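Local coordinates for protein muramoyltetrapeptide carboxypeptidase (Oxalobacter formigenes OXCC13, PDB 6UUK) that probably acts as a serine-type LD-carboxypeptidase of the S66 family, trimming the C-terminal residue from murein tetrapeptides during cell-wall peptidoglycan turnover, at residues F157-L162 with W234-S239; G216-G221 with G240-V245. One frame throughout, in Å; residues are numbered along the deposited sequence.

Contact 1: F157-L162 with W234-S239; sequences FEMALL and WMPDIS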
loop_
_atom_site.group_PDB
_atom_site.type_symbol
_atom_site.label_atom_id
_atom_site.label_comp_id
_atom_site.label_asym_id
_atom_site.label_seq_id
_atom_site.Cartn_x
_atom_site.Cartn_y
_atom_site.Cartn_z
ATOM N N PHE B 157 9.399 10.189 6.310
ATOM C CA PHE B 157 9.947 11.358 6.986
ATOM C C PHE B 157 10.289 12.468 6.002
ATOM O O PHE B 157 10.153 13.651 6.332
ATOM C CB PHE B 157 11.187 10.960 7.788
ATOM C CG PHE B 157 11.715 12.049 8.681
ATOM C CD1 PHE B 157 12.637 12.970 8.207
ATOM C CD2 PHE B 157 11.301 12.144 9.998
ATOM C CE1 PHE B 157 13.126 13.966 9.027
ATOM C CE2 PHE B 157 11.789 13.140 10.821
ATOM C CZ PHE B 157 12.702 14.052 10.335
ATOM N N GLU B 158 10.723 12.109 4.794
ATOM C CA GLU B 158 11.168 13.104 3.828
ATOM C C GLU B 158 10.019 13.770 3.083
ATOM O O GLU B 158 10.209 14.859 2.531
ATOM C CB GLU B 158 12.131 12.464 2.826
ATOM C CG GLU B 158 13.399 11.919 3.460
ATOM C CD GLU B 158 14.431 11.498 2.436
ATOM O OE1 GLU B 158 14.168 11.647 1.223
ATOM O OE2 GLU B 158 15.510 11.018 2.844
HETATM N N MSE B 159 8.841 13.153 3.053
HETATM C CA MSE B 159 7.691 13.756 2.390
HETATM C C MSE B 159 7.081 14.853 3.253
HETATM O O MSE B 159 6.658 15.893 2.746
HETATM C CB MSE B 159 6.637 12.697 2.058
HETATM C CG MSE B 159 7.074 11.677 1.015
HETATM SE SE MSE B 159 7.646 12.486 -0.667
HETATM C CE MSE B 159 9.577 12.448 -0.392
ATOM N N ALA B 160 7.038 14.616 4.567
ATOM C CA ALA B 160 6.533 15.634 5.480
ATOM C C ALA B 160 7.465 16.836 5.546
ATOM O O ALA B 160 6.998 17.971 5.699
ATOM C CB ALA B 160 6.324 15.039 6.871
ATOM N N LEU B 161 8.777 16.611 5.439
ATOM C CA LEU B 161 9.709 17.728 5.332
ATOM C C LEU B 161 9.471 18.517 4.053
ATOM O O LEU B 161 9.481 19.753 4.062
ATOM C CB LEU B 161 11.151 17.224 5.384
ATOM C CG LEU B 161 11.739 16.903 6.757
ATOM C CD1 LEU B 161 13.200 16.510 6.617
ATOM C CD2 LEU B 161 11.587 18.092 7.689
ATOM N N LEU B 162 9.254 17.816 2.937
ATOM C CA LEU B 162 8.953 18.498 1.685
ATOM C C LEU B 162 7.581 19.158 1.725
ATOM O O LEU B 162 7.355 20.160 1.038
ATOM C CB LEU B 162 9.040 17.514 0.519
ATOM C CG LEU B 162 8.934 18.117 -0.880
ATOM C CD1 LEU B 162 10.029 19.151 -1.099
ATOM C CD2 LEU B 162 9.005 17.027 -1.928
ATOM N N TRP B 234 0.209 14.461 4.631
ATOM C CA TRP B 234 1.663 14.499 4.576
ATOM C C TRP B 234 2.207 14.381 3.158
ATOM O O TRP B 234 3.420 14.526 2.965
ATOM C CB TRP B 234 2.250 13.385 5.445
ATOM C CG TRP B 234 1.664 13.318 6.822
ATOM C CD1 TRP B 234 0.687 12.471 7.256
ATOM C CD2 TRP B 234 2.013 14.136 7.946
ATOM N NE1 TRP B 234 0.407 12.708 8.580
ATOM C CE2 TRP B 234 1.208 13.726 9.026
ATOM C CE3 TRP B 234 2.929 15.174 8.142
ATOM C CZ2 TRP B 234 1.290 14.317 10.285
ATOM C CZ3 TRP B 234 3.010 15.760 9.393
ATOM C CH2 TRP B 234 2.196 15.330 10.448
HETATM N N MSE B 235 1.353 14.122 2.173
HETATM C CA MSE B 235 1.780 14.044 0.781
HETATM C C MSE B 235 2.063 15.431 0.213
HETATM O O MSE B 235 1.196 16.303 0.228
HETATM C CB MSE B 235 0.721 13.337 -0.068
HETATM C CG MSE B 235 0.962 13.432 -1.569
HETATM SE SE MSE B 235 2.447 12.334 -2.197
HETATM C CE MSE B 235 1.545 10.605 -2.251
ATOM N N PRO B 236 3.284 15.637 -0.280
ATOM C CA PRO B 236 3.632 16.942 -0.848
ATOM C C PRO B 236 2.802 17.239 -2.086
ATOM O O PRO B 236 2.373 16.338 -2.809
ATOM C CB PRO B 236 5.120 16.800 -1.189
ATOM C CG PRO B 236 5.600 15.663 -0.347
ATOM C CD PRO B 236 4.439 14.725 -0.236
ATOM N N ASP B 237 2.578 18.528 -2.320
ATOM C CA ASP B 237 1.769 18.993 -3.442
ATOM C C ASP B 237 2.678 19.615 -4.501
ATOM O O ASP B 237 2.637 20.816 -4.790
ATOM C CB ASP B 237 0.715 19.978 -2.957
ATOM C CG ASP B 237 -0.336 20.275 -4.007
ATOM O OD1 ASP B 237 -0.266 19.725 -5.131
ATOM O OD2 ASP B 237 -1.247 21.064 -3.696
ATOM N N ILE B 238 3.515 18.754 -5.074
ATOM C CA ILE B 238 4.464 19.145 -6.109
ATOM C C ILE B 238 3.731 19.196 -7.444
ATOM O O ILE B 238 3.134 18.203 -7.876
ATOM C CB ILE B 238 5.647 18.165 -6.160
ATOM C CG1 ILE B 238 6.291 18.047 -4.779
ATOM C CG2 ILE B 238 6.689 18.606 -7.181
ATOM C CD1 ILE B 238 6.824 19.356 -4.251
ATOM N N SER B 239 3.774 20.351 -8.096
ATOM C CA SER B 239 3.120 20.566 -9.379
ATOM C C SER B 239 4.200 20.696 -10.441
ATOM O O SER B 239 5.035 21.604 -10.370
ATOM C CB SER B 239 2.237 21.812 -9.343
ATOM O OG SER B 239 1.703 22.096 -10.624
#
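Leu162, Met159 and Ala160 lie along one flank of helix 155-163 and pack against Trp234, Pro236 and Ile238 of the loop that leads into strand 242-248. S66 peptidases have an N-terminal and a C-terminal domain, and this pairing is consistent with a seam between the two. It is carried by apolar packing: the placed hydrogens give no bond between the segments, and the buried area is a modest 284 Å².

Leu162 can be traced outward. CG is anti to the backbone N (chi1 -172°), which sends the branch out along the loop, past the proline. CB lies 4.0 Å from Pro236 CG, and CG lies 4.0 Å from Pro236 CB. Of the two methyls CD2 does the touching, meeting Ile238 CD1 at 3.9 Å and Pro236 CB as well. The leucine crosses both partners at roughly right angles.

Met159, present as selenomethionine, packs on CD and CG of the same proline, sharing CG with Leu162. Its CB meets Pro236 CD at 3.8 Å; the bend at chi2 sets SE 3.8 Å from Pro236 CG, and the bend at chi3 then turns CE away from the loop. The Met159 side chain is about 10 Å from that of Glu246, a predicted charge-relay residue. Trp234 closes the far end of the seam and also contacts the partner chain, its NE1 being hydrogen-bonded to Glu264 of the second subunit. On the helix side the methyl CB of Ala160 approaches the indole obliquely and touches Trp234 CE3 at 3.6 Å.

Contact 2: G216-G221 with G240-V245; sequences GTLWGG and GGILFV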
loop_
_atom_site.group_PDB
_atom_site.type_symbol
_atom_site.label_atom_id
_atom_site.label_comp_id
_atom_site.label_asym_id
_atom_site.label_seq_id
_atom_site.Cartn_x
_atom_site.Cartn_y
_atom_site.Cartn_z
ATOM N N GLY B 216 12.147 20.101 -13.408
ATOM C CA GLY B 216 11.222 20.385 -12.336
ATOM C C GLY B 216 11.788 19.980 -10.994
ATOM O O GLY B 216 12.968 19.649 -10.868
ATOM N N THR B 217 10.919 20.009 -9.986
ATOM C CA THR B 217 11.313 19.675 -8.623
ATOM C C THR B 217 11.416 18.162 -8.474
ATOM O O THR B 217 10.443 17.440 -8.719
ATOM C CB THR B 217 10.311 20.246 -7.621
ATOM O OG1 THR B 217 10.218 21.666 -7.790
ATOM C CG2 THR B 217 10.749 19.940 -6.196
ATOM N N LEU B 218 12.592 17.684 -8.074
ATOM C CA LEU B 218 12.809 16.256 -7.886
ATOM C C LEU B 218 12.287 15.823 -6.521
ATOM O O LEU B 218 12.586 16.455 -5.504
ATOM C CB LEU B 218 14.294 15.922 -8.014
ATOM C CG LEU B 218 14.661 14.438 -7.968
ATOM C CD1 LEU B 218 14.110 13.711 -9.185
ATOM C CD2 LEU B 218 16.166 14.259 -7.868
ATOM N N TRP B 219 11.513 14.741 -6.503
ATOM C CA TRP B 219 10.951 14.231 -5.261
ATOM C C TRP B 219 10.500 12.794 -5.475
ATOM O O TRP B 219 10.343 12.337 -6.610
ATOM C CB TRP B 219 9.785 15.097 -4.775
ATOM C CG TRP B 219 8.570 15.030 -5.649
ATOM C CD1 TRP B 219 8.430 15.553 -6.901
ATOM C CD2 TRP B 219 7.316 14.417 -5.327
ATOM N NE1 TRP B 219 7.169 15.295 -7.383
ATOM C CE2 TRP B 219 6.465 14.600 -6.435
ATOM C CE3 TRP B 219 6.832 13.727 -4.211
ATOM C CZ2 TRP B 219 5.158 14.119 -6.460
ATOM C CZ3 TRP B 219 5.534 13.250 -4.238
ATOM C CH2 TRP B 219 4.712 13.449 -5.354
ATOM N N GLY B 220 10.297 12.088 -4.363
ATOM C CA GLY B 220 9.858 10.712 -4.375
ATOM C C GLY B 220 10.695 9.877 -3.434
ATOM O O GLY B 220 11.296 10.388 -2.482
ATOM N N GLY B 221 10.732 8.574 -3.704
ATOM C CA GLY B 221 11.493 7.653 -2.884
ATOM C C GLY B 221 11.005 6.223 -2.985
ATOM O O GLY B 221 11.010 5.632 -4.069
ATOM N N GLY B 240 4.197 19.781 -11.403
ATOM C CA GLY B 240 5.163 19.833 -12.486
ATOM C C GLY B 240 6.569 19.428 -12.094
ATOM O O GLY B 240 7.539 20.031 -12.572
ATOM N N GLY B 241 6.705 18.420 -11.232
ATOM C CA GLY B 241 7.999 17.944 -10.802
ATOM C C GLY B 241 8.396 16.642 -11.484
ATOM O O GLY B 241 7.683 16.089 -12.319
ATOM N N ILE B 242 9.573 16.157 -11.106
ATOM C CA ILE B 242 10.119 14.904 -11.613
ATOM C C ILE B 242 10.084 13.900 -10.469
ATOM O O ILE B 242 10.837 14.026 -9.495
ATOM C CB ILE B 242 11.540 15.081 -12.164
ATOM C CG1 ILE B 242 11.567 16.199 -13.209
ATOM C CG2 ILE B 242 12.043 13.780 -12.769
ATOM C CD1 ILE B 242 12.930 16.431 -13.823
ATOM N N LEU B 243 9.210 12.905 -10.583
ATOM C CA LEU B 243 8.975 11.935 -9.522
ATOM C C LEU B 243 9.761 10.659 -9.798
ATOM O O LEU B 243 9.743 10.144 -10.921
ATOM C CB LEU B 243 7.482 11.621 -9.403
ATOM C CG LEU B 243 7.052 10.635 -8.315
ATOM C CD1 LEU B 243 7.313 11.206 -6.934
ATOM C CD2 LEU B 243 5.587 10.270 -8.475
ATOM N N PHE B 244 10.448 10.155 -8.774
ATOM C CA PHE B 244 11.193 8.909 -8.862
ATOM C C PHE B 244 10.725 7.948 -7.777
ATOM O O PHE B 244 10.382 8.362 -6.665
ATOM C CB PHE B 244 12.709 9.146 -8.743
ATOM C CG PHE B 244 13.151 9.621 -7.385
ATOM C CD1 PHE B 244 13.123 10.969 -7.065
ATOM C CD2 PHE B 244 13.610 8.723 -6.436
ATOM C CE1 PHE B 244 13.534 11.408 -5.820
ATOM C CE2 PHE B 244 14.020 9.156 -5.190
ATOM C CZ PHE B 244 13.983 10.501 -4.881
ATOM N N VAL B 245 10.709 6.655 -8.112
ATOM C CA VAL B 245 10.236 5.615 -7.207
ATOM C C VAL B 245 11.167 4.412 -7.279
ATOM O O VAL B 245 11.909 4.224 -8.246
ATOM C CB VAL B 245 8.787 5.177 -7.520
ATOM C CG1 VAL B 245 7.809 6.303 -7.230
ATOM C CG2 VAL B 245 8.671 4.724 -8.968
HETATM O O HOH W 1 8.141 21.428 -9.955
#
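Trp219 O is gripped by two successive residues of the neighbouring strand. It accepts the N-H of Phe244 at 3.1 Å, a nearly straight bond (157° at the hydrogen) lying in the carbonyl plane, and the CA-H of Leu243 points to it as well. The other backbone bonds run from Ile242 N to Thr217 O (2.8 Å), from Trp219 N to Ile242 O and from Gly221 N to Phe244 O. The ladder is parallel: the strand directions differ by 21°, and Leu218, Trp219, Gly220 and Gly221 pair with Ile242, Leu243, Phe244 and Val245. Ahead of the first direct bond, water 1 bridges the two segments, accepting from Thr217 N and donating weakly to Gly240 O.

On one face of the sheet, Leu243 CD1 sits over the six-membered ring of Trp219, 3.4 Å from its centroid and 7° off the normal, a CH-pi contact over the face. The indole NE1 is hydrogen-bonded to Gln271. Leu218 and Ile242 share the other face, where Leu218 CD1 touches Phe244 CD1 at 3.6 Å.

With CG placed between its backbone N and carbonyl carbon, Phe244 folds its ring back across the adjoining strand, so that one face covers the Gly220-Gly221 peptide, with Gly220 C 3.6 Å above the plane. A side chain on Gly220 would clash with Phe244 O, and its backbone angles call for glycine in any case. Cutting the Phe244 ring back to an alanine is likely to uncover that peptide and leave Leu218 CD1 without its aromatic neighbour. Gly221 is about 5 Å from the side chain of Glu246 and about 8 Å from that of His316, both predicted charge-relay residues. The paired strands, with helix 223-228 between them in sequence, form a beta-alpha-beta unit of the C-terminal domain.

How the contacts relate
The centres of the two contacts are 11 Å apart and their segments alternate along the chain: 157-162, 216-221, 234-239, then 240-245. Contact 2 lies inside the mixed sheet of the C-terminal domain, whereas contact 1 joins helix 155-163 of the N-terminal domain to the loop feeding directly into the second strand of contact 2. Trp219 is where they meet: Ile238 CG2 comes to 3.4 Å from its NE1, Leu162 CD2 to 3.5 Å from its CB, and Met235 SE packs on the ring. Met159 CE also reaches Gly220 O at 3.4 Å. The helix thus packs on both the strand and the loop, joining the domains near the predicted charge-relay residues.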